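Local coordinates for protein tyrocidine synthetase 3 (Brevibacillus brevis, PDB 2JGP) that forms peptide bonds during assembly of the antibiotic tyrocidine, its carrier domain presenting the tethered peptide intermediate and its condensation domain probably catalysing the coupling, at residues Lys312-Gly317 / Thr501-Ile506; Gln320-Thr325 / Tyr330-Ala335. All blocks are in the same frame, centred on the assembly; numbering follows the deposited sequence.

Interaction 1 (Lys312-Gly317 / Thr501-Ile506)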
ATOM      1  N   LYS A 312     -21.926   7.254 -12.922  1.00 58.59           N
ATOM      2  CA  LYS A 312     -21.061   7.273 -14.107  1.00 58.42           C
ATOM      3  C   LYS A 312     -20.590   8.673 -14.487  1.00 57.95           C
ATOM      4  O   LYS A 312     -19.415   8.873 -14.802  1.00 57.92           O
ATOM      5  CB  LYS A 312     -21.789   6.662 -15.305  1.00 58.69           C
ATOM      6  CG  LYS A 312     -21.978   5.176 -15.199  1.00 59.57           C
ATOM      7  CD  LYS A 312     -22.680   4.607 -16.411  1.00 60.66           C
ATOM      8  CE  LYS A 312     -22.990   3.132 -16.206  1.00 61.41           C
ATOM      9  NZ  LYS A 312     -23.770   2.564 -17.337  1.00 62.00           N
ATOM     10  N   ALA A 313     -21.511   9.632 -14.471  1.00 57.48           N
ATOM     11  CA  ALA A 313     -21.223  10.989 -14.937  1.00 57.13           C
ATOM     12  C   ALA A 313     -20.134  11.652 -14.100  1.00 56.89           C
ATOM     13  O   ALA A 313     -19.191  12.226 -14.643  1.00 56.55           O
ATOM     14  CB  ALA A 313     -22.490  11.832 -14.914  1.00 57.06           C
ATOM     15  N   LEU A 314     -20.268  11.571 -12.778  1.00 56.53           N
ATOM     16  CA  LEU A 314     -19.279  12.162 -11.871  1.00 56.56           C
ATOM     17  C   LEU A 314     -17.922  11.466 -11.955  1.00 56.78           C
ATOM     18  O   LEU A 314     -16.869  12.125 -11.926  1.00 56.64           O
ATOM     19  CB  LEU A 314     -19.787  12.119 -10.430  1.00 56.33           C
ATOM     20  CG  LEU A 314     -18.892  12.763  -9.369  1.00 56.13           C
ATOM     21  CD1 LEU A 314     -18.482  14.183  -9.746  1.00 55.91           C
ATOM     22  CD2 LEU A 314     -19.626  12.743  -8.031  1.00 55.56           C
ATOM     23  N   THR A 315     -17.946  10.139 -12.045  1.00 56.85           N
ATOM     24  CA  THR A 315     -16.718   9.358 -12.202  1.00 57.22           C
ATOM     25  C   THR A 315     -15.932   9.823 -13.423  1.00 57.50           C
ATOM     26  O   THR A 315     -14.721  10.004 -13.353  1.00 57.72           O
ATOM     27  CB  THR A 315     -17.019   7.846 -12.325  1.00 57.24           C
ATOM     28  OG1 THR A 315     -17.671   7.398 -11.132  1.00 56.81           O
ATOM     29  CG2 THR A 315     -15.731   7.041 -12.524  1.00 57.51           C
ATOM     30  N   GLU A 316     -16.635  10.031 -14.531  1.00 57.92           N
ATOM     31  CA  GLU A 316     -16.007  10.497 -15.766  1.00 58.27           C
ATOM     32  C   GLU A 316     -15.458  11.918 -15.612  1.00 57.94           C
ATOM     33  O   GLU A 316     -14.366  12.219 -16.084  1.00 58.15           O
ATOM     34  CB  GLU A 316     -17.008  10.444 -16.916  1.00 58.72           C
ATOM     35  CG  GLU A 316     -16.376  10.635 -18.273  1.00 60.61           C
ATOM     36  CD  GLU A 316     -17.391  10.617 -19.393  1.00 63.19           C
ATOM     37  OE1 GLU A 316     -17.201   9.827 -20.344  1.00 65.92           O
ATOM     38  OE2 GLU A 316     -18.375  11.390 -19.327  1.00 65.22           O
ATOM     39  N   GLY A 317     -16.217  12.787 -14.949  1.00 57.60           N
ATOM     40  CA  GLY A 317     -15.777  14.156 -14.706  1.00 57.32           C
ATOM     41  C   GLY A 317     -14.519  14.223 -13.861  1.00 57.02           C
ATOM     42  O   GLY A 317     -13.635  15.037 -14.120  1.00 56.30           O
ATOM     43  N   THR A 501     -20.840  15.605  -3.028  1.00 56.81           N
ATOM     44  CA  THR A 501     -21.184  16.998  -3.302  1.00 57.18           C
ATOM     45  C   THR A 501     -19.908  17.818  -3.545  1.00 57.03           C
ATOM     46  O   THR A 501     -19.843  18.604  -4.486  1.00 56.68           O
ATOM     47  CB  THR A 501     -22.056  17.629  -2.184  1.00 57.46           C
ATOM     48  OG1 THR A 501     -21.355  17.604  -0.938  1.00 60.43           O
ATOM     49  CG2 THR A 501     -23.361  16.867  -2.023  1.00 56.09           C
ATOM     50  N   ILE A 502     -18.886  17.612  -2.715  1.00 56.73           N
ATOM     51  CA  ILE A 502     -17.611  18.299  -2.909  1.00 56.58           C
ATOM     52  C   ILE A 502     -17.028  17.926  -4.276  1.00 56.36           C
ATOM     53  O   ILE A 502     -16.583  18.795  -5.031  1.00 56.19           O
ATOM     54  CB  ILE A 502     -16.603  17.976  -1.776  1.00 56.79           C
ATOM     55  CG1 ILE A 502     -17.041  18.647  -0.472  1.00 56.83           C
ATOM     56  CG2 ILE A 502     -15.196  18.446  -2.155  1.00 56.82           C
ATOM     57  CD1 ILE A 502     -16.370  18.078   0.768  1.00 57.90           C
ATOM     58  N   ALA A 503     -17.060  16.634  -4.592  1.00 56.00           N
ATOM     59  CA  ALA A 503     -16.540  16.121  -5.856  1.00 56.03           C
ATOM     60  C   ALA A 503     -17.243  16.753  -7.059  1.00 55.95           C
ATOM     61  O   ALA A 503     -16.594  17.158  -8.020  1.00 56.18           O
ATOM     62  CB  ALA A 503     -16.669  14.597  -5.903  1.00 55.65           C
ATOM     63  N   ALA A 504     -18.567  16.840  -6.993  1.00 56.09           N
ATOM     64  CA  ALA A 504     -19.361  17.437  -8.070  1.00 56.16           C
ATOM     65  C   ALA A 504     -18.998  18.909  -8.278  1.00 56.51           C
ATOM     66  O   ALA A 504     -18.831  19.364  -9.415  1.00 56.44           O
ATOM     67  CB  ALA A 504     -20.851  17.290  -7.770  1.00 56.20           C
ATOM     68  N   SER A 505     -18.851  19.634  -7.173  1.00 57.07           N
ATOM     69  CA  SER A 505     -18.547  21.065  -7.201  1.00 57.54           C
ATOM     70  C   SER A 505     -17.178  21.376  -7.808  1.00 57.41           C
ATOM     71  O   SER A 505     -17.039  22.319  -8.588  1.00 57.13           O
ATOM     72  CB  SER A 505     -18.604  21.634  -5.783  1.00 57.63           C
ATOM     73  OG  SER A 505     -19.854  21.354  -5.182  1.00 60.05           O
ATOM     74  N   ILE A 506     -16.167  20.590  -7.442  1.00 57.38           N
ATOM     75  CA  ILE A 506     -14.813  20.809  -7.952  1.00 57.53           C
ATOM     76  C   ILE A 506     -14.685  20.397  -9.426  1.00 57.62           C
ATOM     77  O   ILE A 506     -13.883  20.975 -10.159  1.00 57.18           O
ATOM     78  CB  ILE A 506     -13.718  20.143  -7.066  1.00 57.74           C
ATOM     79  CG1 ILE A 506     -13.836  18.617  -7.040  1.00 58.22           C
ATOM     80  CG2 ILE A 506     -13.794  20.685  -5.646  1.00 57.65           C
ATOM     81  CD1 ILE A 506     -13.468  17.940  -8.349  1.00 59.55           C
TER

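Interaction 2 (Gln320-Thr325 / Tyr330-Ala335)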
ATOM      1  N   GLN A 320     -11.597  13.302 -16.008  1.00 58.59           N
ATOM      2  CA  GLN A 320     -11.241  14.417 -16.885  1.00 58.86           C
ATOM      3  C   GLN A 320     -10.581  15.559 -16.103  1.00 58.70           C
ATOM      4  O   GLN A 320      -9.681  16.222 -16.620  1.00 58.47           O
ATOM      5  CB  GLN A 320     -12.467  14.920 -17.649  1.00 59.43           C
ATOM      6  CG  GLN A 320     -13.044  13.906 -18.635  1.00 60.83           C
ATOM      7  CD  GLN A 320     -12.263  13.808 -19.948  1.00 63.50           C
ATOM      8  OE1 GLN A 320     -11.130  14.286 -20.062  1.00 65.73           O
ATOM      9  NE2 GLN A 320     -12.881  13.187 -20.950  1.00 65.17           N
ATOM     10  N   LEU A 321     -11.013  15.782 -14.858  1.00 58.42           N
ATOM     11  CA  LEU A 321     -10.381  16.799 -14.007  1.00 58.37           C
ATOM     12  C   LEU A 321      -8.915  16.447 -13.739  1.00 58.34           C
ATOM     13  O   LEU A 321      -8.036  17.317 -13.785  1.00 57.95           O
ATOM     14  CB  LEU A 321     -11.130  16.956 -12.676  1.00 58.49           C
ATOM     15  CG  LEU A 321     -10.488  17.945 -11.689  1.00 58.39           C
ATOM     16  CD1 LEU A 321     -10.400  19.341 -12.285  1.00 58.69           C
ATOM     17  CD2 LEU A 321     -11.246  17.959 -10.375  1.00 58.40           C
ATOM     18  N   ALA A 322      -8.657  15.172 -13.458  1.00 58.43           N
ATOM     19  CA  ALA A 322      -7.290  14.690 -13.271  1.00 58.68           C
ATOM     20  C   ALA A 322      -6.460  14.929 -14.535  1.00 58.93           C
ATOM     21  O   ALA A 322      -5.348  15.444 -14.469  1.00 58.74           O
ATOM     22  CB  ALA A 322      -7.290  13.216 -12.909  1.00 58.67           C
ATOM     23  N   GLN A 323      -7.025  14.542 -15.677  1.00 59.21           N
ATOM     24  CA  GLN A 323      -6.410  14.754 -16.982  1.00 59.96           C
ATOM     25  C   GLN A 323      -6.046  16.232 -17.179  1.00 59.59           C
ATOM     26  O   GLN A 323      -4.932  16.567 -17.607  1.00 59.20           O
ATOM     27  CB  GLN A 323      -7.392  14.310 -18.084  1.00 60.41           C
ATOM     28  CG  GLN A 323      -6.771  13.607 -19.274  1.00 62.96           C
ATOM     29  CD  GLN A 323      -6.107  14.544 -20.235  1.00 65.08           C
ATOM     30  OE1 GLN A 323      -6.544  14.694 -21.377  1.00 67.75           O
ATOM     31  NE2 GLN A 323      -5.039  15.189 -19.787  1.00 67.67           N
ATOM     32  N   ALA A 324      -6.999  17.101 -16.859  1.00 59.10           N
ATOM     33  CA  ALA A 324      -6.888  18.537 -17.118  1.00 59.34           C
ATOM     34  C   ALA A 324      -5.865  19.236 -16.218  1.00 59.26           C
ATOM     35  O   ALA A 324      -5.310  20.269 -16.598  1.00 59.17           O
ATOM     36  CB  ALA A 324      -8.251  19.192 -16.954  1.00 59.20           C
ATOM     37  N   THR A 325      -5.633  18.678 -15.032  1.00 59.26           N
ATOM     38  CA  THR A 325      -4.764  19.303 -14.029  1.00 59.28           C
ATOM     39  C   THR A 325      -3.397  18.635 -13.899  1.00 59.86           C
ATOM     40  O   THR A 325      -2.612  18.999 -13.018  1.00 60.35           O
ATOM     41  CB  THR A 325      -5.429  19.270 -12.644  1.00 59.03           C
ATOM     42  OG1 THR A 325      -5.789  17.921 -12.324  1.00 57.49           O
ATOM     43  CG2 THR A 325      -6.666  20.163 -12.622  1.00 58.43           C
ATOM     44  N   TYR A 330      -6.348   9.297  -8.254  1.00 59.65           N
ATOM     45  CA  TYR A 330      -5.952   9.135  -6.860  1.00 59.32           C
ATOM     46  C   TYR A 330      -5.741  10.482  -6.166  1.00 58.73           C
ATOM     47  O   TYR A 330      -6.272  10.718  -5.079  1.00 58.26           O
ATOM     48  CB  TYR A 330      -4.659   8.313  -6.780  1.00 60.20           C
ATOM     49  CG  TYR A 330      -4.178   8.054  -5.379  1.00 61.39           C
ATOM     50  CD1 TYR A 330      -4.461   6.851  -4.743  1.00 63.52           C
ATOM     51  CD2 TYR A 330      -3.432   9.006  -4.688  1.00 62.63           C
ATOM     52  CE1 TYR A 330      -4.023   6.603  -3.457  1.00 64.49           C
ATOM     53  CE2 TYR A 330      -2.991   8.771  -3.405  1.00 64.20           C
ATOM     54  CZ  TYR A 330      -3.293   7.567  -2.794  1.00 64.59           C
ATOM     55  OH  TYR A 330      -2.855   7.318  -1.524  1.00 65.63           O
ATOM     56  N   MET A 331      -4.960  11.357  -6.793  1.00 57.69           N
ATOM     57  CA  MET A 331      -4.647  12.666  -6.209  1.00 57.41           C
ATOM     58  C   MET A 331      -5.875  13.568  -6.073  1.00 56.65           C
ATOM     59  O   MET A 331      -6.026  14.269  -5.075  1.00 56.61           O
ATOM     60  CB  MET A 331      -3.586  13.390  -7.035  1.00 57.23           C
ATOM     61  CG  MET A 331      -2.183  12.796  -6.946  1.00 58.15           C
ATOM     62  SD  MET A 331      -1.130  13.544  -8.207  1.00 59.18           S
ATOM     63  CE  MET A 331       0.345  12.524  -8.081  1.00 57.88           C
ATOM     64  N   VAL A 332      -6.731  13.560  -7.088  1.00 56.28           N
ATOM     65  CA  VAL A 332      -7.947  14.373  -7.088  1.00 55.53           C
ATOM     66  C   VAL A 332      -8.836  13.962  -5.913  1.00 55.52           C
ATOM     67  O   VAL A 332      -9.287  14.801  -5.132  1.00 54.85           O
ATOM     68  CB  VAL A 332      -8.720  14.211  -8.416  1.00 55.75           C
ATOM     69  CG1 VAL A 332     -10.114  14.850  -8.324  1.00 55.50           C
ATOM     70  CG2 VAL A 332      -7.915  14.805  -9.586  1.00 54.82           C
ATOM     71  N   LEU A 333      -9.053  12.658  -5.782  1.00 55.37           N
ATOM     72  CA  LEU A 333      -9.867  12.109  -4.693  1.00 55.21           C
ATOM     73  C   LEU A 333      -9.255  12.368  -3.310  1.00 55.22           C
ATOM     74  O   LEU A 333      -9.973  12.703  -2.360  1.00 55.10           O
ATOM     75  CB  LEU A 333     -10.079  10.615  -4.898  1.00 55.06           C
ATOM     76  CG  LEU A 333     -10.806  10.193  -6.168  1.00 54.99           C
ATOM     77  CD1 LEU A 333     -10.801   8.680  -6.287  1.00 54.55           C
ATOM     78  CD2 LEU A 333     -12.222  10.741  -6.195  1.00 55.75           C
ATOM     79  N   LEU A 334      -7.939  12.209  -3.189  1.00 55.52           N
ATOM     80  CA  LEU A 334      -7.261  12.520  -1.932  1.00 55.74           C
ATOM     81  C   LEU A 334      -7.433  13.992  -1.591  1.00 55.69           C
ATOM     82  O   LEU A 334      -7.663  14.351  -0.433  1.00 55.73           O
ATOM     83  CB  LEU A 334      -5.768  12.171  -2.004  1.00 56.12           C
ATOM     84  CG  LEU A 334      -4.923  12.517  -0.770  1.00 56.47           C
ATOM     85  CD1 LEU A 334      -5.481  11.845   0.500  1.00 57.15           C
ATOM     86  CD2 LEU A 334      -3.471  12.127  -1.015  1.00 57.06           C
ATOM     87  N   ALA A 335      -7.305  14.845  -2.605  1.00 55.88           N
ATOM     88  CA  ALA A 335      -7.514  16.272  -2.440  1.00 55.91           C
ATOM     89  C   ALA A 335      -8.940  16.554  -1.961  1.00 55.96           C
ATOM     90  O   ALA A 335      -9.137  17.294  -1.003  1.00 56.60           O
ATOM     91  CB  ALA A 335      -7.229  17.004  -3.757  1.00 55.59           C
TER

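Interaction 1 (Lys312-Gly317 / Thr501-Ile506)
The peptide group joining A503 to A504 is the flat surface that L314 leans on. Methyl CD1 of L314 sits over one face of this group, above the bay between the A503 carbonyl oxygen and the A504 alpha carbon, with CD1 3.9 Å from A503 C. The same methyl comes to 3.8 Å from A504 CA. A504 CB lies at the edge of this plane, while A503 CB rises from it on the leucine's side; CD2 of L314 lies 4.1 Å from A503 CB, and CD1 is a looser 4.4 Å from A504 CB. L314 reaches across with its CG anti to the backbone N (chi1 -177°), a setting that carries both methyls out to the partner helix. With small residues at A503 and A504, the leucine reaches the backbone itself; the alpha carbons of L314 and A504 are 6.5 Å apart.

A second flat group lies one turn back. The T501 carbonyl oxygen accepts from both N and OG of S505, which approach from opposite faces of its plane; OG is 2.8 Å from T501 O and tilted 34° out of that plane.

This apolar helix packing within the condensation domain joins the start of helix 312-325 to the late part of the chain's last helix, 489-508. A503 is buried and A504 is exposed, so the leucine spans the border between core and surface. On the partner helix I502 packs on V339 and L340 of helix 329-345; on the leucine's own, T315 OG1 bonds to M476 N at the start of strand 476-483.

Interaction 2 (Gln320-Thr325 / Tyr330-Ala335)
V332 meets L321 and A322 with a different methyl for each, where two consecutive helices of the condensation domain are joined by a very short connection: helix 312-325 ends, and helix 329-345 sets off across the direction of the first rather than back along it, passing close to its end. The valine's forked end points at the first helix. Its CG1 is anti to the backbone N (chi1 170°), which sends CG1 to the leucine and CG2 to the alanine.

On the leucine branch, the side chains of L321 and V332 cross obliquely, and a single methyl of each does the touching, L321 CD2 at 3.9 Å from V332 CG1. On the alanine branch the fit is closer to the backbone. V332 CG2 lies 3.7 Å from A322 CB and is equally near the A322 alpha carbon, so this methyl rests against the base of the residue as well as its tip. With just a methyl on A322, the helices come near at this point, and the A322 and V332 alpha carbons are 6.2 Å apart. All three residues are buried and the interface is purely apolar.

T327 of the connection touches both A322 and V332, closing the turn end. Beyond the valine, the second helix faces strand 430-435, where Y330 meets F432 with rings edge-to-face and L333 packs on F432 and F434. L321 also touches P510 and I506.

The last turn of the first helix carries a polar fastening. The T325 backbone N makes a weak bond to L321 O and another bond to A322 O, and the side chain adds a third link: T325 OG1 donates to L321 O at 2.7 Å, tilted 27° from the carbonyl plane.

Overall arrangement
Interactions 1 and 2 lie at successive places along helix 312-325, with centres about 11 Å apart. Its early turn packs on helix 489-508, from far along the chain, and its later turn on helix 329-345, which follows at once; interaction 2 is therefore nested within the span closed by interaction 1. The two contacts meet where I506 packs on L321, although the modelled 3.0 Å between I506 CD1 and L321 CD2 is doubtfully short. Helix 329-345 also touches helix 489-508, so three helices pack together. T325 and A335 reach L391 of helix 387-403, the helix that also carries the sodium ligands Q396 and D400.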